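Hemoglobin subunit alpha (Mustelus griseus, PDB 1GCV) carries oxygen from the gills to the peripheral tissues as the heme-bearing alpha subunit of a heterotetrameric hemoglobin. Local coordinates at residues L76-H87 and A130-Y139. Numbering follows the deposited sequence.
With HEM (protoporphyrin IX containing Fe), chain E.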
loop_
_atom_site.group_PDB
_atom_site.type_symbol
_atom_site.label_atom_id
_atom_site.label_comp_id
_atom_site.label_asym_id
_atom_site.label_seq_id
_atom_site.Cartn_x
_atom_site.Cartn_y
_atom_site.Cartn_z
ATOM N N LEU A 76 -7.149 -12.897 -19.988
ATOM C CA LEU A 76 -6.301 -13.009 -18.806
ATOM C C LEU A 76 -6.941 -13.790 -17.653
ATOM O O LEU A 76 -6.268 -14.582 -16.994
ATOM C CB LEU A 76 -5.880 -11.616 -18.316
ATOM C CG LEU A 76 -4.493 -11.096 -18.720
ATOM C CD1 LEU A 76 -4.118 -9.916 -17.841
ATOM C CD2 LEU A 76 -3.456 -12.195 -18.580
ATOM N N HIS A 77 -8.234 -13.582 -17.414
ATOM C CA HIS A 77 -8.923 -14.268 -16.319
ATOM C C HIS A 77 -8.945 -15.798 -16.383
ATOM O O HIS A 77 -8.715 -16.460 -15.373
ATOM C CB HIS A 77 -10.361 -13.762 -16.185
ATOM C CG HIS A 77 -11.008 -14.137 -14.887
ATOM N ND1 HIS A 77 -11.237 -13.225 -13.877
ATOM C CD2 HIS A 77 -11.455 -15.329 -14.425
ATOM C CE1 HIS A 77 -11.795 -13.840 -12.850
ATOM N NE2 HIS A 77 -11.939 -15.117 -13.157
ATOM N N SER A 78 -9.234 -16.362 -17.553
ATOM C CA SER A 78 -9.279 -17.815 -17.695
ATOM C C SER A 78 -7.882 -18.392 -17.815
ATOM O O SER A 78 -7.637 -19.531 -17.424
ATOM C CB SER A 78 -10.096 -18.214 -18.925
ATOM O OG SER A 78 -11.009 -17.191 -19.279
ATOM N N HIS A 79 -6.961 -17.600 -18.351
ATOM C CA HIS A 79 -5.585 -18.056 -18.527
ATOM C C HIS A 79 -4.772 -18.141 -17.228
ATOM O O HIS A 79 -4.022 -19.102 -17.027
ATOM C CB HIS A 79 -4.854 -17.151 -19.524
ATOM C CG HIS A 79 -3.373 -17.363 -19.551
ATOM N ND1 HIS A 79 -2.787 -18.434 -20.188
ATOM C CD2 HIS A 79 -2.361 -16.653 -18.997
ATOM C CE1 HIS A 79 -1.476 -18.377 -20.025
ATOM N NE2 HIS A 79 -1.193 -17.306 -19.305
ATOM N N LEU A 80 -4.917 -17.148 -16.351
ATOM C CA LEU A 80 -4.171 -17.130 -15.091
ATOM C C LEU A 80 -4.901 -17.802 -13.927
ATOM O O LEU A 80 -4.430 -17.763 -12.791
ATOM C CB LEU A 80 -3.826 -15.687 -14.703
ATOM C CG LEU A 80 -2.726 -14.972 -15.494
ATOM C CD1 LEU A 80 -2.748 -13.487 -15.150
ATOM C CD2 LEU A 80 -1.369 -15.580 -15.174
ATOM N N GLU A 81 -6.044 -18.418 -14.210
ATOM C CA GLU A 81 -6.834 -19.086 -13.184
ATOM C C GLU A 81 -6.037 -20.117 -12.389
ATOM O O GLU A 81 -6.052 -20.104 -11.153
ATOM C CB GLU A 81 -8.047 -19.763 -13.816
ATOM C CG GLU A 81 -8.657 -20.856 -12.963
ATOM C CD GLU A 81 -10.084 -21.168 -13.355
ATOM O OE1 GLU A 81 -10.999 -20.443 -12.905
ATOM O OE2 GLU A 81 -10.290 -22.138 -14.114
ATOM N N THR A 82 -5.348 -21.014 -13.086
ATOM C CA THR A 82 -4.572 -22.026 -12.387
ATOM C C THR A 82 -3.493 -21.369 -11.537
ATOM O O THR A 82 -3.260 -21.780 -10.404
ATOM C CB THR A 82 -3.909 -23.024 -13.358
ATOM O OG1 THR A 82 -4.910 -23.612 -14.196
ATOM C CG2 THR A 82 -3.226 -24.136 -12.582
ATOM N N LEU A 83 -2.841 -20.344 -12.081
ATOM C CA LEU A 83 -1.793 -19.640 -11.354
ATOM C C LEU A 83 -2.384 -18.883 -10.165
ATOM O O LEU A 83 -1.743 -18.753 -9.126
ATOM C CB LEU A 83 -1.056 -18.672 -12.283
ATOM C CG LEU A 83 0.413 -18.346 -11.985
ATOM C CD1 LEU A 83 1.159 -19.592 -11.548
ATOM C CD2 LEU A 83 1.057 -17.761 -13.235
ATOM N N ALA A 84 -3.609 -18.388 -10.320
ATOM C CA ALA A 84 -4.282 -17.657 -9.251
ATOM C C ALA A 84 -4.668 -18.610 -8.122
ATOM O O ALA A 84 -4.586 -18.257 -6.946
ATOM C CB ALA A 84 -5.523 -16.958 -9.790
ATOM N N LEU A 85 -5.093 -19.817 -8.480
ATOM C CA LEU A 85 -5.466 -20.806 -7.481
ATOM C C LEU A 85 -4.240 -21.252 -6.690
ATOM O O LEU A 85 -4.326 -21.498 -5.487
ATOM C CB LEU A 85 -6.110 -22.017 -8.150
ATOM C CG LEU A 85 -7.562 -21.813 -8.568
ATOM C CD1 LEU A 85 -8.024 -22.994 -9.406
ATOM C CD2 LEU A 85 -8.423 -21.651 -7.327
ATOM N N THR A 86 -3.099 -21.350 -7.369
ATOM C CA THR A 86 -1.847 -21.769 -6.731
ATOM C C THR A 86 -1.334 -20.817 -5.641
ATOM O O THR A 86 -0.897 -21.266 -4.581
ATOM C CB THR A 86 -0.720 -21.946 -7.770
ATOM O OG1 THR A 86 -1.105 -22.935 -8.729
ATOM C CG2 THR A 86 0.572 -22.387 -7.090
ATOM N N HIS A 87 -1.378 -19.512 -5.904
ATOM C CA HIS A 87 -0.914 -18.524 -4.931
ATOM C C HIS A 87 -1.915 -18.327 -3.793
ATOM O O HIS A 87 -1.530 -18.229 -2.626
ATOM C CB HIS A 87 -0.663 -17.176 -5.617
ATOM C CG HIS A 87 0.628 -17.171 -6.391
ATOM N ND1 HIS A 87 0.626 -17.702 -7.666
ATOM C CD2 HIS A 87 1.889 -16.748 -5.982
ATOM C CE1 HIS A 87 1.905 -17.633 -8.034
ATOM N NE2 HIS A 87 2.648 -17.097 -7.121
ATOM N N ALA A 130 -2.972 -5.879 -14.200
ATOM C CA ALA A 130 -4.026 -6.826 -14.561
ATOM C C ALA A 130 -3.649 -8.212 -14.082
ATOM O O ALA A 130 -4.498 -8.972 -13.622
ATOM C CB ALA A 130 -4.227 -6.845 -16.073
ATOM N N ILE A 131 -2.368 -8.543 -14.212
ATOM C CA ILE A 131 -1.859 -9.838 -13.784
ATOM C C ILE A 131 -1.915 -9.932 -12.257
ATOM O O ILE A 131 -2.288 -10.962 -11.707
ATOM C CB ILE A 131 -0.404 -10.044 -14.258
ATOM C CG1 ILE A 131 -0.388 -10.417 -15.737
ATOM C CG2 ILE A 131 0.260 -11.147 -13.455
ATOM C CD1 ILE A 131 0.998 -10.397 -16.348
ATOM N N CYS A 132 -1.553 -8.854 -11.571
ATOM C CA CYS A 132 -1.583 -8.851 -10.119
ATOM C C CYS A 132 -3.003 -8.990 -9.599
ATOM O O CYS A 132 -3.221 -9.660 -8.595
ATOM C CB CYS A 132 -0.964 -7.565 -9.567
ATOM S SG CYS A 132 0.842 -7.536 -9.635
ATOM N N GLN A 133 -3.968 -8.363 -10.271
ATOM C CA GLN A 133 -5.365 -8.444 -9.832
ATOM C C GLN A 133 -5.947 -9.857 -10.001
ATOM O O GLN A 133 -6.778 -10.290 -9.202
ATOM C CB GLN A 133 -6.234 -7.412 -10.576
ATOM C CG GLN A 133 -6.928 -7.942 -11.839
ATOM C CD GLN A 133 -8.434 -7.681 -11.859
ATOM O OE1 GLN A 133 -9.242 -8.610 -11.757
ATOM N NE2 GLN A 133 -8.812 -6.412 -11.997
ATOM N N GLU A 134 -5.509 -10.570 -11.035
ATOM C CA GLU A 134 -5.967 -11.935 -11.277
ATOM C C GLU A 134 -5.367 -12.857 -10.219
ATOM O O GLU A 134 -6.057 -13.712 -9.662
ATOM C CB GLU A 134 -5.535 -12.410 -12.669
ATOM C CG GLU A 134 -6.326 -11.793 -13.804
ATOM C CD GLU A 134 -7.829 -11.874 -13.577
ATOM O OE1 GLU A 134 -8.308 -12.915 -13.071
ATOM O OE2 GLU A 134 -8.530 -10.892 -13.905
ATOM N N LEU A 135 -4.079 -12.663 -9.941
ATOM C CA LEU A 135 -3.348 -13.463 -8.959
ATOM C C LEU A 135 -3.837 -13.271 -7.525
ATOM O O LEU A 135 -3.603 -14.126 -6.675
ATOM C CB LEU A 135 -1.850 -13.144 -9.038
ATOM C CG LEU A 135 -0.938 -14.116 -9.796
ATOM C CD1 LEU A 135 -1.655 -14.704 -11.002
ATOM C CD2 LEU A 135 0.317 -13.382 -10.233
ATOM N N SER A 136 -4.505 -12.154 -7.257
ATOM C CA SER A 136 -5.031 -11.870 -5.919
ATOM C C SER A 136 -6.520 -12.203 -5.832
ATOM O O SER A 136 -7.136 -12.007 -4.789
ATOM C CB SER A 136 -4.870 -10.379 -5.568
ATOM O OG SER A 136 -3.648 -9.843 -6.036
ATOM N N SER A 137 -7.089 -12.713 -6.920
ATOM C CA SER A 137 -8.520 -12.994 -6.980
ATOM C C SER A 137 -9.064 -14.286 -6.375
ATOM O O SER A 137 -10.278 -14.454 -6.303
ATOM C CB SER A 137 -8.998 -12.887 -8.436
ATOM O OG SER A 137 -8.632 -14.030 -9.196
ATOM N N ARG A 138 -8.200 -15.194 -5.933
ATOM C CA ARG A 138 -8.694 -16.448 -5.371
ATOM C C ARG A 138 -8.217 -16.757 -3.957
ATOM O O ARG A 138 -7.937 -17.907 -3.630
ATOM C CB ARG A 138 -8.332 -17.610 -6.303
ATOM C CG ARG A 138 -9.234 -17.712 -7.514
ATOM C CD ARG A 138 -8.611 -17.042 -8.718
ATOM N NE ARG A 138 -9.524 -16.962 -9.858
ATOM C CZ ARG A 138 -10.343 -17.939 -10.239
ATOM N NH1 ARG A 138 -10.379 -19.090 -9.577
ATOM N NH2 ARG A 138 -11.129 -17.767 -11.292
ATOM N N TYR A 139 -8.141 -15.735 -3.113
ATOM C CA TYR A 139 -7.698 -15.930 -1.739
ATOM C C TYR A 139 -8.854 -16.158 -0.773
ATOM O O TYR A 139 -8.718 -16.897 0.198
ATOM C CB TYR A 139 -6.889 -14.723 -1.276
ATOM C CG TYR A 139 -5.464 -14.752 -1.745
ATOM C CD1 TYR A 139 -4.460 -15.266 -0.936
ATOM C CD2 TYR A 139 -5.115 -14.253 -2.993
ATOM C CE1 TYR A 139 -3.140 -15.280 -1.356
ATOM C CE2 TYR A 139 -3.799 -14.263 -3.425
ATOM C CZ TYR A 139 -2.813 -14.778 -2.602
ATOM O OH TYR A 139 -1.501 -14.799 -3.030
HETATM C CHA HEM E . 5.539 -20.042 -7.611
HETATM C CHB HEM E . 4.408 -16.793 -11.054
HETATM C CHC HEM E . 4.636 -13.233 -7.708
HETATM C CHD HEM E . 5.949 -16.456 -4.333
HETATM C C1A HEM E . 5.164 -19.452 -8.838
HETATM C C2A HEM E . 5.128 -20.135 -10.117
HETATM C C3A HEM E . 4.861 -19.239 -11.077
HETATM C C4A HEM E . 4.722 -17.977 -10.400
HETATM C CMA HEM E . 4.671 -19.508 -12.570
HETATM C CAA HEM E . 5.300 -21.613 -10.352
HETATM C CBA HEM E . 4.073 -22.305 -9.812
HETATM C CGA HEM E . 4.186 -23.813 -9.866
HETATM O O1A HEM E . 5.182 -24.360 -9.339
HETATM O O2A HEM E . 3.271 -24.446 -10.437
HETATM C C1B HEM E . 4.301 -15.555 -10.412
HETATM C C2B HEM E . 4.018 -14.298 -11.106
HETATM C C3B HEM E . 4.045 -13.291 -10.168
HETATM C C4B HEM E . 4.373 -13.937 -8.891
HETATM C CMB HEM E . 3.675 -14.154 -12.590
HETATM C CAB HEM E . 3.745 -11.932 -10.352
HETATM C CBB HEM E . 4.314 -11.152 -11.363
HETATM C C1C HEM E . 5.045 -13.815 -6.513
HETATM C C2C HEM E . 5.475 -13.057 -5.348
HETATM C C3C HEM E . 5.813 -13.976 -4.391
HETATM C C4C HEM E . 5.628 -15.281 -4.983
HETATM C CMC HEM E . 5.562 -11.532 -5.266
HETATM C CAC HEM E . 6.217 -13.776 -3.076
HETATM C CBC HEM E . 7.179 -12.855 -2.642
HETATM C C1D HEM E . 5.884 -17.708 -4.924
HETATM C C2D HEM E . 6.304 -18.913 -4.237
HETATM C C3D HEM E . 6.235 -19.896 -5.166
HETATM C C4D HEM E . 5.736 -19.332 -6.417
HETATM C CMD HEM E . 6.709 -19.057 -2.767
HETATM C CAD HEM E . 6.649 -21.325 -4.909
HETATM C CBD HEM E . 8.102 -21.481 -5.313
HETATM C CGD HEM E . 8.511 -22.929 -5.458
HETATM O O1D HEM E . 7.628 -23.781 -5.713
HETATM O O2D HEM E . 9.719 -23.211 -5.316
HETATM N NA HEM E . 4.896 -18.101 -9.009
HETATM N NB HEM E . 4.482 -15.341 -9.035
HETATM N NC HEM E . 5.148 -15.194 -6.295
HETATM N ND HEM E . 5.488 -17.965 -6.253
HETATM FE FE HEM E . 4.736 -16.684 -7.588
HETATM O O HOH W 1 -7.954 -15.440 -12.585
HETATM O O HOH W 2 -5.588 -15.866 -6.093
#
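R138 reaches from the chain's C-terminal end over A84, where the F and H helices of the globin fold meet beside the heme; the segments of helices 81-87 and 130-135 cross at -57° with their axes 9.2 Å apart. The arginine turns at chi2, which lays its CD against A84 CB at 3.3 Å and carries the guanidinium out between E81 and H77. There NH2 makes two weak bonds: one to H77 NE2, which lies in the guanidinium plane at its edge, and one, strongly bent, to E81 OE1, closing a salt bridge of 3.1 Å. The carboxylate plane of E81 is steeply inclined to the guanidinium, 72° away from it, while its CG sits over one guanidinium face and L85 CD2 borders the edge. With R138 cut back to an alanine, the E81 carboxylate would probably lose its charged mate here and the A84 methyl its cover. E134, folded back at chi2, crosses H77 at about a right angle, and water 1 links its OE1 to H77 O. Deeper in, L80 CD1 fits between I131 CG1 and E134 CB, 3.9 Å from each, and L76 CD1 presses on A130 CB. Toward the heme, L135 spans the interface, setting CD1 near L83 CB and CD2 against the vinyl-bearing edge of the porphyrin. Y139, whose ring also meets W37 of a neighbouring hemoglobin chain, brings OH to 3.6 Å from H87 CB. Water 2 joins the backbones by donating to A84 O and L135 O and accepting from R138 N. H87 is the proximal histidine: its NE2 binds the heme iron at 2.2 Å, and its rotation is fixed by ND1 donating almost straight (177°), within the ring plane, to L83 O.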